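Local coordinates for putative chitobiase (Bacteroides thetaiotaomicron, PDB 3HNM), which is of unknown function but carries an F5/8 type C domain and, as a putative chitobiase fragment, may serve in carbohydrate recognition, at residues H91-E103 with V112-E124. Residues are numbered along the deposited sequence; the frame is centred on the assembly and turned at random.
Sequences HVWAGTSKAGYVE and VKLKDWTSPKIGE
The antiparallel hairpin of strands 100-105 and 111-115, at one border of the five-stranded sheet, brings Val102 against Leu114 and Lys115. Leu114 N donates to Val102 O at 3.1 Å, in the carbonyl plane, and a weak return bond runs from Val102 N to Lys115 O. Val102 and Lys115 thus form a hydrogen-bonded pair, while Glu103 and Lys113 form a non-hydrogen-bonded one; the register slips by one between them, which defines a beta bulge. On the face with Glu103, the extended Lys113 chain crosses above the Tyr101 ring: NZ stands 4.5 Å from the ring centroid and only 6° off its normal, a cation-pi contact, with CE over the same face. Glu103 itself turns to Arg140 in a salt bridge.

Past the end of strand 111-115, the Trp117 indole lies over the Ala99-Gly100 backbone, its CH2 3.4 Å from Ala99 C. With CG between the backbone N and carbonyl carbon (chi1 56°), the ring turns inward, where NE1, at the indole edge, makes a weak bond to Tyr101 O lying in the ring plane. Phe141 stacks on the indole and Phe82 meets it edge-to-face. A leucine in place of Trp117 would probably leave the Gly100 backbone without its flat cover and Phe141 without its stacking partner.

Farther along, Ser119 N reaches Lys98 O at 3.0 Å from above the carbonyl plane, and Gly123 N bonds Gly95 O at 2.7 Å (164° at the hydrogen). Beside that bond, Ile122 CG2 packs on Thr96 CG2 at 3.6 Å. The bulged hairpin edges one sheet, and the tryptophan that follows it packs between that sheet and the other, a beta-sandwich consistent with the F5/8 type C (discoidin-like) fold.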
loop_
_atom_site.group_PDB
_atom_site.type_symbol
_atom_site.label_atom_id
_atom_site.label_comp_id
_atom_site.label_asym_id
_atom_site.label_seq_id
_atom_site.Cartn_x
_atom_site.Cartn_y
_atom_site.Cartn_z
ATOM N N HIS A 91 6.091 14.621 -2.468
ATOM C CA HIS A 91 5.667 14.186 -3.790
ATOM C C HIS A 91 4.181 13.862 -3.927
ATOM O O HIS A 91 3.822 12.708 -4.166
ATOM C CB HIS A 91 6.462 12.953 -4.225
ATOM C CG HIS A 91 7.929 13.195 -4.415
ATOM N ND1 HIS A 91 8.818 13.243 -3.364
ATOM C CD2 HIS A 91 8.670 13.328 -5.540
ATOM C CE1 HIS A 91 10.043 13.390 -3.833
ATOM N NE2 HIS A 91 9.981 13.442 -5.151
ATOM N N VAL A 92 3.322 14.868 -3.785
ATOM C CA VAL A 92 1.886 14.640 -3.920
ATOM C C VAL A 92 1.544 14.501 -5.404
ATOM O O VAL A 92 0.563 13.844 -5.764
ATOM C CB VAL A 92 1.052 15.790 -3.304
ATOM C CG1 VAL A 92 1.252 15.827 -1.806
ATOM C CG2 VAL A 92 1.451 17.111 -3.919
ATOM N N TRP A 93 2.359 15.110 -6.264
ATOM C CA TRP A 93 2.125 15.021 -7.704
ATOM C C TRP A 93 2.537 13.627 -8.203
ATOM O O TRP A 93 2.142 13.198 -9.293
ATOM C CB TRP A 93 2.907 16.116 -8.479
ATOM C CG TRP A 93 4.412 16.033 -8.341
ATOM C CD1 TRP A 93 5.166 16.591 -7.358
ATOM C CD2 TRP A 93 5.310 15.205 -9.105
ATOM N NE1 TRP A 93 6.471 16.152 -7.442
ATOM C CE2 TRP A 93 6.584 15.300 -8.505
ATOM C CE3 TRP A 93 5.154 14.386 -10.227
ATOM C CZ2 TRP A 93 7.690 14.612 -8.984
ATOM C CZ3 TRP A 93 6.259 13.698 -10.704
ATOM C CH2 TRP A 93 7.510 13.815 -10.081
ATOM N N ALA A 94 3.308 12.910 -7.389
ATOM C CA ALA A 94 3.784 11.580 -7.760
ATOM C C ALA A 94 2.777 10.456 -7.526
ATOM O O ALA A 94 2.906 9.388 -8.116
ATOM C CB ALA A 94 5.079 11.281 -7.027
ATOM N N GLY A 95 1.783 10.698 -6.671
ATOM C CA GLY A 95 0.773 9.686 -6.403
ATOM C C GLY A 95 -0.038 9.486 -7.662
ATOM O O GLY A 95 -1.017 10.186 -7.901
ATOM N N THR A 96 0.365 8.518 -8.473
ATOM C CA THR A 96 -0.306 8.286 -9.735
ATOM C C THR A 96 -0.863 6.885 -9.913
ATOM O O THR A 96 -1.111 6.447 -11.037
ATOM C CB THR A 96 0.651 8.631 -10.900
ATOM O OG1 THR A 96 1.927 8.022 -10.665
ATOM C CG2 THR A 96 0.837 10.145 -11.009
ATOM N N SER A 97 -1.068 6.182 -8.804
ATOM C CA SER A 97 -1.609 4.824 -8.859
ATOM C C SER A 97 -2.917 4.867 -9.642
ATOM O O SER A 97 -3.817 5.638 -9.314
ATOM C CB SER A 97 -1.852 4.301 -7.447
ATOM O OG SER A 97 -0.687 4.428 -6.647
ATOM N N LYS A 98 -3.013 4.030 -10.672
ATOM C CA LYS A 98 -4.184 3.992 -11.536
ATOM C C LYS A 98 -4.951 2.671 -11.552
ATOM O O LYS A 98 -6.178 2.662 -11.621
ATOM C CB LYS A 98 -3.775 4.364 -12.962
ATOM C CG LYS A 98 -4.884 4.285 -13.964
ATOM C CD LYS A 98 -4.563 5.149 -15.140
ATOM C CE LYS A 98 -5.347 4.738 -16.365
ATOM N NZ LYS A 98 -4.826 3.429 -16.874
ATOM N N ALA A 99 -4.240 1.555 -11.496
ATOM C CA ALA A 99 -4.889 0.258 -11.501
ATOM C C ALA A 99 -3.996 -0.731 -10.790
ATOM O O ALA A 99 -2.793 -0.509 -10.647
ATOM C CB ALA A 99 -5.158 -0.201 -12.935
ATOM N N GLY A 100 -4.590 -1.828 -10.341
ATOM C CA GLY A 100 -3.832 -2.842 -9.632
ATOM C C GLY A 100 -4.744 -3.734 -8.814
ATOM O O GLY A 100 -5.959 -3.684 -8.970
ATOM N N TYR A 101 -4.156 -4.532 -7.930
ATOM C CA TYR A 101 -4.917 -5.450 -7.113
ATOM C C TYR A 101 -4.197 -5.739 -5.802
ATOM O O TYR A 101 -3.071 -5.296 -5.607
ATOM C CB TYR A 101 -5.133 -6.745 -7.891
ATOM C CG TYR A 101 -3.843 -7.456 -8.233
ATOM C CD1 TYR A 101 -3.028 -7.032 -9.294
ATOM C CD2 TYR A 101 -3.428 -8.552 -7.482
ATOM C CE1 TYR A 101 -1.835 -7.700 -9.586
ATOM C CE2 TYR A 101 -2.253 -9.214 -7.762
ATOM C CZ TYR A 101 -1.465 -8.791 -8.806
ATOM O OH TYR A 101 -0.311 -9.474 -9.052
ATOM N N VAL A 102 -4.852 -6.475 -4.908
ATOM C CA VAL A 102 -4.282 -6.822 -3.606
ATOM C C VAL A 102 -4.592 -8.290 -3.341
ATOM O O VAL A 102 -5.727 -8.714 -3.529
ATOM C CB VAL A 102 -4.899 -5.913 -2.490
ATOM C CG1 VAL A 102 -6.397 -5.903 -2.602
ATOM C CG2 VAL A 102 -4.458 -6.372 -1.114
ATOM N N GLU A 103 -3.585 -9.065 -2.943
ATOM C CA GLU A 103 -3.774 -10.492 -2.656
ATOM C C GLU A 103 -3.745 -10.648 -1.134
ATOM O O GLU A 103 -3.582 -9.655 -0.434
ATOM C CB GLU A 103 -2.653 -11.344 -3.299
ATOM C CG GLU A 103 -2.431 -11.158 -4.823
ATOM C CD GLU A 103 -1.207 -11.931 -5.353
ATOM O OE1 GLU A 103 -0.854 -11.815 -6.561
ATOM O OE2 GLU A 103 -0.588 -12.667 -4.555
ATOM N N VAL A 112 -4.243 -15.587 -2.352
ATOM C CA VAL A 112 -5.550 -15.608 -3.011
ATOM C C VAL A 112 -5.968 -14.175 -3.311
ATOM O O VAL A 112 -5.940 -13.343 -2.408
ATOM C CB VAL A 112 -6.630 -16.215 -2.129
ATOM C CG1 VAL A 112 -6.467 -15.752 -0.691
ATOM C CG2 VAL A 112 -7.990 -15.777 -2.653
ATOM N N LYS A 113 -6.370 -13.879 -4.553
ATOM C CA LYS A 113 -6.774 -12.502 -4.911
ATOM C C LYS A 113 -8.016 -12.030 -4.157
ATOM O O LYS A 113 -8.928 -12.799 -3.908
ATOM C CB LYS A 113 -7.036 -12.344 -6.422
ATOM C CG LYS A 113 -5.797 -12.117 -7.296
ATOM C CD LYS A 113 -6.171 -11.642 -8.732
ATOM C CE LYS A 113 -4.917 -11.423 -9.627
ATOM N NZ LYS A 113 -5.194 -10.884 -11.009
ATOM N N LEU A 114 -8.034 -10.754 -3.803
ATOM C CA LEU A 114 -9.151 -10.188 -3.081
ATOM C C LEU A 114 -9.976 -9.255 -3.948
ATOM O O LEU A 114 -11.201 -9.385 -4.040
ATOM C CB LEU A 114 -8.654 -9.436 -1.853
ATOM C CG LEU A 114 -8.449 -10.297 -0.611
ATOM C CD1 LEU A 114 -7.792 -11.604 -0.974
ATOM C CD2 LEU A 114 -7.611 -9.537 0.394
ATOM N N LYS A 115 -9.307 -8.314 -4.603
ATOM C CA LYS A 115 -10.009 -7.358 -5.445
ATOM C C LYS A 115 -9.070 -6.701 -6.442
ATOM O O LYS A 115 -7.860 -6.897 -6.406
ATOM C CB LYS A 115 -10.651 -6.288 -4.561
ATOM C CG LYS A 115 -11.820 -5.568 -5.191
ATOM C CD LYS A 115 -13.012 -6.511 -5.360
ATOM C CE LYS A 115 -14.221 -5.781 -5.952
ATOM N NZ LYS A 115 -14.622 -4.611 -5.110
ATOM N N ASP A 116 -9.659 -5.929 -7.339
ATOM C CA ASP A 116 -8.920 -5.217 -8.352
ATOM C C ASP A 116 -9.317 -3.749 -8.292
ATOM O O ASP A 116 -10.283 -3.326 -8.926
ATOM C CB ASP A 116 -9.241 -5.774 -9.731
ATOM C CG ASP A 116 -8.420 -6.990 -10.071
ATOM O OD1 ASP A 116 -8.255 -7.857 -9.186
ATOM O OD2 ASP A 116 -7.947 -7.085 -11.226
ATOM N N TRP A 117 -8.564 -2.975 -7.522
ATOM C CA TRP A 117 -8.826 -1.557 -7.354
ATOM C C TRP A 117 -8.447 -0.733 -8.592
ATOM O O TRP A 117 -7.756 -1.218 -9.481
ATOM C CB TRP A 117 -8.043 -1.063 -6.144
ATOM C CG TRP A 117 -6.572 -1.339 -6.233
ATOM C CD1 TRP A 117 -5.907 -2.465 -5.817
ATOM C CD2 TRP A 117 -5.588 -0.483 -6.801
ATOM N NE1 TRP A 117 -4.574 -2.354 -6.093
ATOM C CE2 TRP A 117 -4.350 -1.144 -6.698
ATOM C CE3 TRP A 117 -5.629 0.785 -7.391
ATOM C CZ2 TRP A 117 -3.166 -0.578 -7.164
ATOM C CZ3 TRP A 117 -4.451 1.342 -7.854
ATOM C CH2 TRP A 117 -3.241 0.664 -7.738
ATOM N N THR A 118 -8.918 0.512 -8.638
ATOM C CA THR A 118 -8.630 1.453 -9.723
ATOM C C THR A 118 -8.860 2.869 -9.219
ATOM O O THR A 118 -9.943 3.183 -8.744
ATOM C CB THR A 118 -9.540 1.255 -10.956
ATOM O OG1 THR A 118 -10.834 0.817 -10.534
ATOM C CG2 THR A 118 -8.937 0.258 -11.920
ATOM N N SER A 119 -7.843 3.721 -9.311
ATOM C CA SER A 119 -7.966 5.110 -8.876
ATOM C C SER A 119 -8.357 5.917 -10.123
ATOM O O SER A 119 -7.816 5.704 -11.213
ATOM C CB SER A 119 -6.633 5.585 -8.286
ATOM O OG SER A 119 -6.700 6.895 -7.755
ATOM N N PRO A 120 -9.317 6.841 -9.976
ATOM C CA PRO A 120 -9.846 7.710 -11.036
ATOM C C PRO A 120 -8.961 8.882 -11.467
ATOM O O PRO A 120 -9.077 9.355 -12.599
ATOM C CB PRO A 120 -11.159 8.191 -10.446
ATOM C CG PRO A 120 -10.760 8.409 -9.020
ATOM C CD PRO A 120 -9.977 7.137 -8.693
ATOM N N LYS A 121 -8.086 9.353 -10.577
ATOM C CA LYS A 121 -7.208 10.479 -10.900
ATOM C C LYS A 121 -5.892 10.500 -10.127
ATOM O O LYS A 121 -5.700 9.779 -9.141
ATOM C CB LYS A 121 -7.938 11.800 -10.638
ATOM C CG LYS A 121 -8.160 12.122 -9.156
ATOM C CD LYS A 121 -8.919 13.438 -8.981
ATOM C CE LYS A 121 -9.285 13.703 -7.519
ATOM N NZ LYS A 121 -10.114 14.931 -7.349
ATOM N N ILE A 122 -4.982 11.350 -10.582
ATOM C CA ILE A 122 -3.701 11.507 -9.916
ATOM C C ILE A 122 -3.977 12.095 -8.527
ATOM O O ILE A 122 -4.887 12.908 -8.359
ATOM C CB ILE A 122 -2.790 12.460 -10.729
ATOM C CG1 ILE A 122 -2.528 11.851 -12.106
ATOM C CG2 ILE A 122 -1.489 12.708 -10.000
ATOM C CD1 ILE A 122 -1.607 12.646 -12.986
ATOM N N GLY A 123 -3.214 11.670 -7.529
ATOM C CA GLY A 123 -3.410 12.193 -6.186
ATOM C C GLY A 123 -4.843 12.146 -5.677
ATOM O O GLY A 123 -5.415 13.160 -5.263
ATOM N N GLU A 124 -5.432 10.953 -5.722
ATOM C CA GLU A 124 -6.801 10.717 -5.257
ATOM C C GLU A 124 -6.721 10.528 -3.759
ATOM O O GLU A 124 -5.998 9.679 -3.276
ATOM C CB GLU A 124 -7.357 9.448 -5.874
ATOM C CG GLU A 124 -8.713 9.072 -5.348
ATOM C CD GLU A 124 -9.771 10.032 -5.810
ATOM O OE1 GLU A 124 -9.732 10.396 -7.002
ATOM O OE2 GLU A 124 -10.647 10.413 -5.002
#